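Local coordinates for protein binary enterotoxin of Clostridium perfringens component a (Clostridium perfringens, PDB 5WTZ) that binds NAD+ and, as the enzymatic component of an iota-like binary enterotoxin, probably ADP-ribosylates actin in the host cell, at residues Tyr45-Lys59 with Glu67-Ile79. Residues are numbered along the deposited sequence; the frame is centred on the assembly and turned at random.
Sequences YIKNSSEINSYSIKK and EGIETLNEDLKNI
Tyr55 and Ile52 of helix 45-59 meet Leu72 and Leu76 of helix 70-79 where the two segments cross nearly perpendicularly, at -97°, their axes 10.1 Å apart. Leu76 is a knob in a hole formed by Ile52, Tyr55, Ser56 and Lys59. Its two methyls divide the work. CD1 meets the edge of the Tyr55 ring, 3.6 Å from Tyr55 CD2, and also touches the aliphatic part of Lys59. CD2 lies 3.7 Å from Ile52 CG2. Leu72 lies over one face of the Tyr55 ring. Its CB makes a CH-pi contact, 3.7 Å from the ring centroid, and its CD1 covers the ring atoms CG and CD1. Farther along, Ile79 and Ile52 approach tip to tip, and Ile79 CD1 also reaches Tyr45 CB at 4.0 Å. Ile79 packs on Leu181 and Phe140 as well, which ties this end to the rest of the N-terminal ADP-ribosyltransferase-like domain.

The polar end lies at the start of helix 70-79. With CG anti to the backbone N (chi1 -178°), the Tyr55 ring extends to the N-cap residue Ile69. Its OH accepts from Ile69 N at 3.0 Å, with an N-H...O angle of 165°, and donates to Asn73 OD1 at 2.7 Å. Lys59 NZ bonds the same OD1 at 3.1 Å, from the opposite face of the amide plane. Asn73 ND2 donates to Glu67 O and Glu70 OE2, both near the amide plane, and these bonds fix the amide's rotation.

Tyr55 thus joins the greasy crossing to the polar helix start: its ring is packed by leucines while its OH both donates and accepts. Asn73 OD1 is shared by two donors, and the Lys59 charge probably makes it, if anything, a slightly weaker acceptor for the phenol. The number of bonds holds this joint.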
ATOM      1  N   TYR A  45      -7.946   7.024 -19.677  1.00 33.77           N
ATOM      2  CA  TYR A  45      -6.883   6.200 -19.105  1.00 34.12           C
ATOM      3  C   TYR A  45      -5.861   5.832 -20.188  1.00 35.31           C
ATOM      4  O   TYR A  45      -4.656   5.827 -19.935  1.00 29.25           O
ATOM      5  CB  TYR A  45      -7.446   4.934 -18.430  1.00 28.79           C
ATOM      6  CG  TYR A  45      -6.380   4.161 -17.690  1.00 27.20           C
ATOM      7  CD1 TYR A  45      -6.028   4.499 -16.389  1.00 26.03           C
ATOM      8  CD2 TYR A  45      -5.705   3.110 -18.301  1.00 32.14           C
ATOM      9  CE1 TYR A  45      -5.028   3.796 -15.703  1.00 24.46           C
ATOM     10  CE2 TYR A  45      -4.718   2.405 -17.633  1.00 28.51           C
ATOM     11  CZ  TYR A  45      -4.380   2.752 -16.344  1.00 25.04           C
ATOM     12  OH  TYR A  45      -3.383   2.050 -15.706  1.00 28.47           O
ATOM     13  N   ILE A  46      -6.339   5.509 -21.384  1.00 29.82           N
ATOM     14  CA  ILE A  46      -5.432   5.238 -22.489  1.00 30.03           C
ATOM     15  C   ILE A  46      -4.513   6.436 -22.732  1.00 28.98           C
ATOM     16  O   ILE A  46      -3.318   6.258 -22.935  1.00 36.05           O
ATOM     17  CB  ILE A  46      -6.193   4.905 -23.776  1.00 38.69           C
ATOM     18  CG1 ILE A  46      -6.940   3.582 -23.626  1.00 39.51           C
ATOM     19  CG2 ILE A  46      -5.244   4.854 -24.973  1.00 38.79           C
ATOM     20  CD1 ILE A  46      -7.888   3.301 -24.762  1.00 43.21           C
ATOM     21  N   LYS A  47      -5.064   7.652 -22.668  1.00 29.38           N
ATOM     22  CA  LYS A  47      -4.318   8.887 -22.978  1.00 28.83           C
ATOM     23  C   LYS A  47      -3.361   9.346 -21.879  1.00 31.41           C
ATOM     24  O   LYS A  47      -2.274   9.852 -22.165  1.00 36.31           O
ATOM     25  CB  LYS A  47      -5.292  10.029 -23.279  1.00 36.45           C
ATOM     26  CG  LYS A  47      -6.036   9.911 -24.606  1.00 42.60           C
ATOM     27  CD  LYS A  47      -5.197  10.433 -25.768  1.00 55.41           C
ATOM     28  CE  LYS A  47      -5.798  10.032 -27.114  1.00 57.42           C
ATOM     29  NZ  LYS A  47      -5.905   8.545 -27.250  1.00 50.91           N
ATOM     30  N   ASN A  48      -3.760   9.210 -20.624  1.00 28.96           N
ATOM     31  CA  ASN A  48      -2.852   9.593 -19.550  1.00 36.77           C
ATOM     32  C   ASN A  48      -3.057   8.812 -18.266  1.00 31.46           C
ATOM     33  O   ASN A  48      -3.408   9.384 -17.235  1.00 32.18           O
ATOM     34  CB  ASN A  48      -2.964  11.092 -19.260  1.00 38.83           C
ATOM     35  CG  ASN A  48      -1.618  11.718 -18.901  1.00 35.71           C
ATOM     36  OD1 ASN A  48      -0.829  11.143 -18.135  1.00 27.04           O
ATOM     37  ND2 ASN A  48      -1.340  12.892 -19.468  1.00 34.80           N
ATOM     38  N   SER A  49      -2.806   7.506 -18.331  1.00 27.37           N
ATOM     39  CA  SER A  49      -2.867   6.643 -17.161  1.00 22.97           C
ATOM     40  C   SER A  49      -2.035   7.162 -16.000  1.00 26.79           C
ATOM     41  O   SER A  49      -2.452   7.064 -14.855  1.00 25.75           O
ATOM     42  CB  SER A  49      -2.408   5.231 -17.528  1.00 31.84           C
ATOM     43  OG  SER A  49      -1.102   5.257 -18.080  1.00 32.08           O
ATOM     44  N   SER A  50      -0.863   7.723 -16.287  1.00 25.25           N
ATOM     45  CA  SER A  50       0.031   8.133 -15.207  1.00 27.96           C
ATOM     46  C   SER A  50      -0.597   9.245 -14.361  1.00 23.09           C
ATOM     47  O   SER A  50      -0.524   9.225 -13.130  1.00 23.75           O
ATOM     48  CB  SER A  50       1.381   8.583 -15.765  1.00 35.06           C
ATOM     49  OG  SER A  50       2.280   8.848 -14.701  1.00 41.58           O
ATOM     50  N   GLU A  51      -1.244  10.188 -15.033  1.00 24.55           N
ATOM     51  CA  GLU A  51      -1.915  11.284 -14.350  1.00 23.01           C
ATOM     52  C   GLU A  51      -3.094  10.793 -13.489  1.00 28.57           C
ATOM     53  O   GLU A  51      -3.271  11.237 -12.358  1.00 22.02           O
ATOM     54  CB  GLU A  51      -2.367  12.305 -15.379  1.00 23.04           C
ATOM     55  CG  GLU A  51      -3.482  13.231 -14.957  1.00 28.32           C
ATOM     56  CD  GLU A  51      -3.720  14.296 -15.989  1.00 32.48           C
ATOM     57  OE1 GLU A  51      -4.520  14.075 -16.937  1.00 32.48           O
ATOM     58  OE2 GLU A  51      -3.088  15.363 -15.857  1.00 35.28           O
ATOM     59  N   ILE A  52      -3.893   9.877 -14.022  1.00 21.76           N
ATOM     60  CA  ILE A  52      -4.994   9.289 -13.269  1.00 22.47           C
ATOM     61  C   ILE A  52      -4.486   8.515 -12.057  1.00 22.50           C
ATOM     62  O   ILE A  52      -5.012   8.641 -10.938  1.00 21.37           O
ATOM     63  CB  ILE A  52      -5.833   8.378 -14.172  1.00 23.94           C
ATOM     64  CG1 ILE A  52      -6.526   9.247 -15.220  1.00 29.61           C
ATOM     65  CG2 ILE A  52      -6.842   7.547 -13.329  1.00 24.57           C
ATOM     66  CD1 ILE A  52      -7.077   8.504 -16.405  1.00 35.65           C
ATOM     67  N   ASN A  53      -3.440   7.727 -12.260  1.00 23.72           N
ATOM     68  CA  ASN A  53      -2.944   6.905 -11.171  1.00 23.05           C
ATOM     69  C   ASN A  53      -2.288   7.753 -10.088  1.00 17.87           C
ATOM     70  O   ASN A  53      -2.446   7.474  -8.903  1.00 18.93           O
ATOM     71  CB  ASN A  53      -1.979   5.837 -11.692  1.00 26.24           C
ATOM     72  CG  ASN A  53      -2.696   4.730 -12.434  1.00 23.26           C
ATOM     73  OD1 ASN A  53      -3.842   4.413 -12.129  1.00 27.67           O
ATOM     74  ND2 ASN A  53      -2.026   4.134 -13.411  1.00 23.05           N
ATOM     75  N   SER A  54      -1.585   8.806 -10.493  1.00 17.35           N
ATOM     76  CA  SER A  54      -0.950   9.666  -9.517  1.00 26.44           C
ATOM     77  C   SER A  54      -2.024  10.407  -8.729  1.00 23.46           C
ATOM     78  O   SER A  54      -1.907  10.573  -7.513  1.00 22.43           O
ATOM     79  CB  SER A  54       0.014  10.635 -10.193  1.00 26.81           C
ATOM     80  OG  SER A  54       1.196   9.945 -10.561  1.00 27.33           O
ATOM     81  N   TYR A  55      -3.087  10.810  -9.418  1.00 21.32           N
ATOM     82  CA  TYR A  55      -4.206  11.473  -8.757  1.00 21.34           C
ATOM     83  C   TYR A  55      -4.894  10.574  -7.723  1.00 21.93           C
ATOM     84  O   TYR A  55      -5.255  11.050  -6.647  1.00 23.10           O
ATOM     85  CB  TYR A  55      -5.230  11.971  -9.791  1.00 25.45           C
ATOM     86  CG  TYR A  55      -6.390  12.708  -9.148  1.00 24.56           C
ATOM     87  CD1 TYR A  55      -6.248  14.025  -8.727  1.00 27.90           C
ATOM     88  CD2 TYR A  55      -7.610  12.075  -8.929  1.00 28.01           C
ATOM     89  CE1 TYR A  55      -7.301  14.704  -8.124  1.00 32.09           C
ATOM     90  CE2 TYR A  55      -8.671  12.743  -8.333  1.00 29.51           C
ATOM     91  CZ  TYR A  55      -8.506  14.054  -7.928  1.00 32.12           C
ATOM     92  OH  TYR A  55      -9.547  14.719  -7.335  1.00 38.42           O
ATOM     93  N   SER A  56      -5.080   9.288  -8.023  1.00 19.75           N
ATOM     94  CA  SER A  56      -5.717   8.383  -7.070  1.00 25.54           C
ATOM     95  C   SER A  56      -4.977   8.410  -5.736  1.00 21.21           C
ATOM     96  O   SER A  56      -5.585   8.316  -4.681  1.00 21.81           O
ATOM     97  CB  SER A  56      -5.767   6.951  -7.606  1.00 26.98           C
ATOM     98  OG  SER A  56      -4.491   6.338  -7.548  1.00 25.27           O
ATOM     99  N   ILE A  57      -3.658   8.563  -5.810  1.00 22.19           N
ATOM    100  CA  ILE A  57      -2.822   8.653  -4.618  1.00 21.70           C
ATOM    101  C   ILE A  57      -3.041   9.962  -3.850  1.00 19.99           C
ATOM    102  O   ILE A  57      -3.295   9.933  -2.629  1.00 20.99           O
ATOM    103  CB  ILE A  57      -1.338   8.492  -4.999  1.00 19.81           C
ATOM    104  CG1 ILE A  57      -1.111   7.056  -5.484  1.00 21.99           C
ATOM    105  CG2 ILE A  57      -0.443   8.828  -3.817  1.00 20.25           C
ATOM    106  CD1 ILE A  57       0.302   6.754  -5.980  1.00 20.16           C
ATOM    107  N   LYS A  58      -2.948  11.090  -4.556  1.00 19.39           N
ATOM    108  CA  LYS A  58      -3.273  12.412  -4.011  1.00 23.17           C
ATOM    109  C   LYS A  58      -4.602  12.386  -3.273  1.00 21.08           C
ATOM    110  O   LYS A  58      -4.712  12.837  -2.126  1.00 23.99           O
ATOM    111  CB  LYS A  58      -3.352  13.466  -5.126  1.00 17.76           C
ATOM    112  CG  LYS A  58      -2.035  13.874  -5.761  1.00 18.03           C
ATOM    113  CD  LYS A  58      -2.307  14.779  -6.961  1.00 25.71           C
ATOM    114  CE  LYS A  58      -1.016  15.233  -7.622  1.00 32.41           C
ATOM    115  NZ  LYS A  58      -0.253  16.150  -6.733  1.00 26.81           N
ATOM    116  N   LYS A  59      -5.621  11.854  -3.946  1.00 18.85           N
ATOM    117  CA  LYS A  59      -6.981  11.939  -3.454  1.00 27.46           C
ATOM    118  C   LYS A  59      -7.169  11.124  -2.182  1.00 27.76           C
ATOM    119  O   LYS A  59      -7.765  11.598  -1.218  1.00 21.35           O
ATOM    120  CB  LYS A  59      -7.970  11.467  -4.522  1.00 24.62           C
ATOM    121  CG  LYS A  59      -9.427  11.631  -4.128  1.00 27.42           C
ATOM    122  CD  LYS A  59     -10.330  10.879  -5.093  1.00 33.67           C
ATOM    123  CE  LYS A  59     -11.802  10.966  -4.674  1.00 40.30           C
ATOM    124  NZ  LYS A  59     -12.235  12.375  -4.500  1.00 49.01           N
ATOM    125  N   GLU A  67     -11.420  18.823  -2.428  1.00 52.16           N
ATOM    126  CA  GLU A  67     -12.367  18.485  -3.487  1.00 56.86           C
ATOM    127  C   GLU A  67     -11.661  18.119  -4.789  1.00 46.31           C
ATOM    128  O   GLU A  67     -12.255  17.478  -5.655  1.00 43.70           O
ATOM    129  CB  GLU A  67     -13.366  19.616  -3.733  1.00 63.77           C
ATOM    130  CG  GLU A  67     -14.765  19.076  -4.026  1.00 70.40           C
ATOM    131  CD  GLU A  67     -15.706  20.110  -4.600  1.00 76.19           C
ATOM    132  OE1 GLU A  67     -15.376  21.314  -4.557  1.00 75.56           O
ATOM    133  OE2 GLU A  67     -16.778  19.714  -5.105  1.00 80.64           O
ATOM    134  N   GLY A  68     -10.398  18.518  -4.916  1.00 38.55           N
ATOM    135  CA  GLY A  68      -9.546  18.031  -5.991  1.00 31.41           C
ATOM    136  C   GLY A  68      -9.971  18.456  -7.383  1.00 34.00           C
ATOM    137  O   GLY A  68     -10.357  19.604  -7.599  1.00 34.21           O
ATOM    138  N   ILE A  69      -9.897  17.522  -8.327  1.00 29.25           N
ATOM    139  CA  ILE A  69     -10.197  17.800  -9.725  1.00 28.33           C
ATOM    140  C   ILE A  69     -11.348  16.922 -10.195  1.00 29.88           C
ATOM    141  O   ILE A  69     -11.213  15.706 -10.301  1.00 36.62           O
ATOM    142  CB  ILE A  69      -8.952  17.584 -10.607  1.00 33.94           C
ATOM    143  CG1 ILE A  69      -7.852  18.552 -10.161  1.00 33.42           C
ATOM    144  CG2 ILE A  69      -9.302  17.759 -12.085  1.00 36.56           C
ATOM    145  CD1 ILE A  69      -6.565  18.451 -10.921  1.00 33.78           C
ATOM    146  N   GLU A  70     -12.483  17.552 -10.483  1.00 31.82           N
ATOM    147  CA  GLU A  70     -13.742  16.826 -10.641  1.00 39.01           C
ATOM    148  C   GLU A  70     -13.728  15.794 -11.757  1.00 40.91           C
ATOM    149  O   GLU A  70     -14.318  14.728 -11.622  1.00 40.18           O
ATOM    150  CB  GLU A  70     -14.893  17.809 -10.858  1.00 46.40           C
ATOM    151  CG  GLU A  70     -15.618  18.160  -9.567  1.00 54.91           C
ATOM    152  CD  GLU A  70     -16.025  16.921  -8.773  1.00 60.66           C
ATOM    153  OE1 GLU A  70     -16.749  16.061  -9.324  1.00 65.55           O
ATOM    154  OE2 GLU A  70     -15.620  16.802  -7.598  1.00 60.39           O
ATOM    155  N   THR A  71     -13.047  16.113 -12.848  1.00 41.81           N
ATOM    156  CA  THR A  71     -12.915  15.206 -13.981  1.00 41.01           C
ATOM    157  C   THR A  71     -12.202  13.918 -13.607  1.00 35.84           C
ATOM    158  O   THR A  71     -12.601  12.827 -14.011  1.00 37.50           O
ATOM    159  CB  THR A  71     -12.147  15.884 -15.110  1.00 47.40           C
ATOM    160  OG1 THR A  71     -12.807  17.112 -15.447  1.00 54.55           O
ATOM    161  CG2 THR A  71     -12.057  14.973 -16.337  1.00 49.81           C
ATOM    162  N   LEU A  72     -11.143  14.051 -12.824  1.00 31.66           N
ATOM    163  CA  LEU A  72     -10.345  12.904 -12.434  1.00 32.15           C
ATOM    164  C   LEU A  72     -11.079  12.062 -11.395  1.00 34.69           C
ATOM    165  O   LEU A  72     -10.896  10.849 -11.322  1.00 33.33           O
ATOM    166  CB  LEU A  72      -8.991  13.361 -11.906  1.00 31.80           C
ATOM    167  CG  LEU A  72      -8.054  13.844 -13.013  1.00 34.84           C
ATOM    168  CD1 LEU A  72      -6.691  14.201 -12.435  1.00 35.50           C
ATOM    169  CD2 LEU A  72      -7.928  12.778 -14.097  1.00 33.39           C
ATOM    170  N   ASN A  73     -11.925  12.717 -10.609  1.00 34.59           N
ATOM    171  CA  ASN A  73     -12.806  12.010  -9.694  1.00 36.66           C
ATOM    172  C   ASN A  73     -13.722  11.079 -10.474  1.00 38.90           C
ATOM    173  O   ASN A  73     -13.821   9.894 -10.161  1.00 40.62           O
ATOM    174  CB  ASN A  73     -13.614  13.000  -8.860  1.00 33.74           C
ATOM    175  CG  ASN A  73     -12.773  13.688  -7.803  1.00 30.46           C
ATOM    176  OD1 ASN A  73     -11.733  13.180  -7.399  1.00 30.84           O
ATOM    177  ND2 ASN A  73     -13.217  14.856  -7.357  1.00 34.28           N
ATOM    178  N   GLU A  74     -14.370  11.613 -11.508  1.00 37.00           N
ATOM    179  CA  GLU A  74     -15.252  10.810 -12.359  1.00 40.41           C
ATOM    180  C   GLU A  74     -14.475   9.690 -13.036  1.00 39.31           C
ATOM    181  O   GLU A  74     -14.935   8.549 -13.097  1.00 37.70           O
ATOM    182  CB  GLU A  74     -15.950  11.675 -13.418  1.00 38.95           C
ATOM    183  CG  GLU A  74     -16.703  12.874 -12.856  1.00 44.02           C
ATOM    184  CD  GLU A  74     -17.715  12.487 -11.791  1.00 54.94           C
ATOM    185  OE1 GLU A  74     -18.675  11.753 -12.114  1.00 50.33           O
ATOM    186  OE2 GLU A  74     -17.544  12.912 -10.625  1.00 62.35           O
ATOM    187  N   ASP A  75     -13.295  10.022 -13.544  1.00 36.82           N
ATOM    188  CA  ASP A  75     -12.414   9.016 -14.116  1.00 33.63           C
ATOM    189  C   ASP A  75     -12.139   7.874 -13.135  1.00 32.71           C
ATOM    190  O   ASP A  75     -12.270   6.696 -13.491  1.00 35.90           O
ATOM    191  CB  ASP A  75     -11.111   9.662 -14.572  1.00 31.91           C
ATOM    192  CG  ASP A  75     -11.323  10.598 -15.741  1.00 44.27           C
ATOM    193  OD1 ASP A  75     -12.221  10.310 -16.555  1.00 47.29           O
ATOM    194  OD2 ASP A  75     -10.608  11.618 -15.847  1.00 54.28           O
ATOM    195  N   LEU A  76     -11.780   8.216 -11.902  1.00 31.07           N
ATOM    196  CA  LEU A  76     -11.516   7.194 -10.896  1.00 35.38           C
ATOM    197  C   LEU A  76     -12.747   6.305 -10.684  1.00 35.18           C
ATOM    198  O   LEU A  76     -12.634   5.081 -10.653  1.00 35.35           O
ATOM    199  CB  LEU A  76     -11.080   7.832  -9.575  1.00 36.20           C
ATOM    200  CG  LEU A  76      -9.684   8.462  -9.564  1.00 34.44           C
ATOM    201  CD1 LEU A  76      -9.326   8.945  -8.180  1.00 31.77           C
ATOM    202  CD2 LEU A  76      -8.642   7.484 -10.070  1.00 30.77           C
ATOM    203  N   LYS A  77     -13.920   6.922 -10.561  1.00 36.77           N
ATOM    204  CA  LYS A  77     -15.156   6.174 -10.352  1.00 36.32           C
ATOM    205  C   LYS A  77     -15.508   5.310 -11.563  1.00 35.80           C
ATOM    206  O   LYS A  77     -15.829   4.130 -11.423  1.00 35.03           O
ATOM    207  CB  LYS A  77     -16.319   7.125 -10.042  1.00 49.03           C
ATOM    208  CG  LYS A  77     -16.102   8.039  -8.838  1.00 54.72           C
ATOM    209  CD  LYS A  77     -17.146   9.162  -8.803  1.00 59.70           C
ATOM    210  CE  LYS A  77     -16.881  10.164  -7.679  1.00 59.68           C
ATOM    211  NZ  LYS A  77     -17.270   9.643  -6.339  1.00 64.29           N
ATOM    212  N   ASN A  78     -15.432   5.899 -12.755  1.00 40.96           N
ATOM    213  CA  ASN A  78     -15.920   5.235 -13.965  1.00 36.52           C
ATOM    214  C   ASN A  78     -15.009   4.119 -14.482  1.00 37.95           C
ATOM    215  O   ASN A  78     -15.495   3.146 -15.048  1.00 36.62           O
ATOM    216  CB  ASN A  78     -16.145   6.257 -15.089  1.00 37.51           C
ATOM    217  CG  ASN A  78     -17.105   7.370 -14.694  1.00 47.07           C
ATOM    218  OD1 ASN A  78     -17.906   7.224 -13.767  1.00 43.53           O
ATOM    219  ND2 ASN A  78     -17.020   8.497 -15.392  1.00 45.96           N
ATOM    220  N   ILE A  79     -13.695   4.256 -14.312  1.00 40.14           N
ATOM    221  CA  ILE A  79     -12.785   3.220 -14.787  1.00 32.87           C
ATOM    222  C   ILE A  79     -13.061   1.943 -14.009  1.00 35.50           C
ATOM    223  O   ILE A  79     -13.099   0.841 -14.569  1.00 36.11           O
ATOM    224  CB  ILE A  79     -11.304   3.637 -14.636  1.00 30.87           C
ATOM    225  CG1 ILE A  79     -10.994   4.783 -15.597  1.00 34.28           C
ATOM    226  CG2 ILE A  79     -10.388   2.481 -14.962  1.00 36.67           C
ATOM    227  CD1 ILE A  79      -9.746   5.551 -15.246  1.00 29.21           C
TER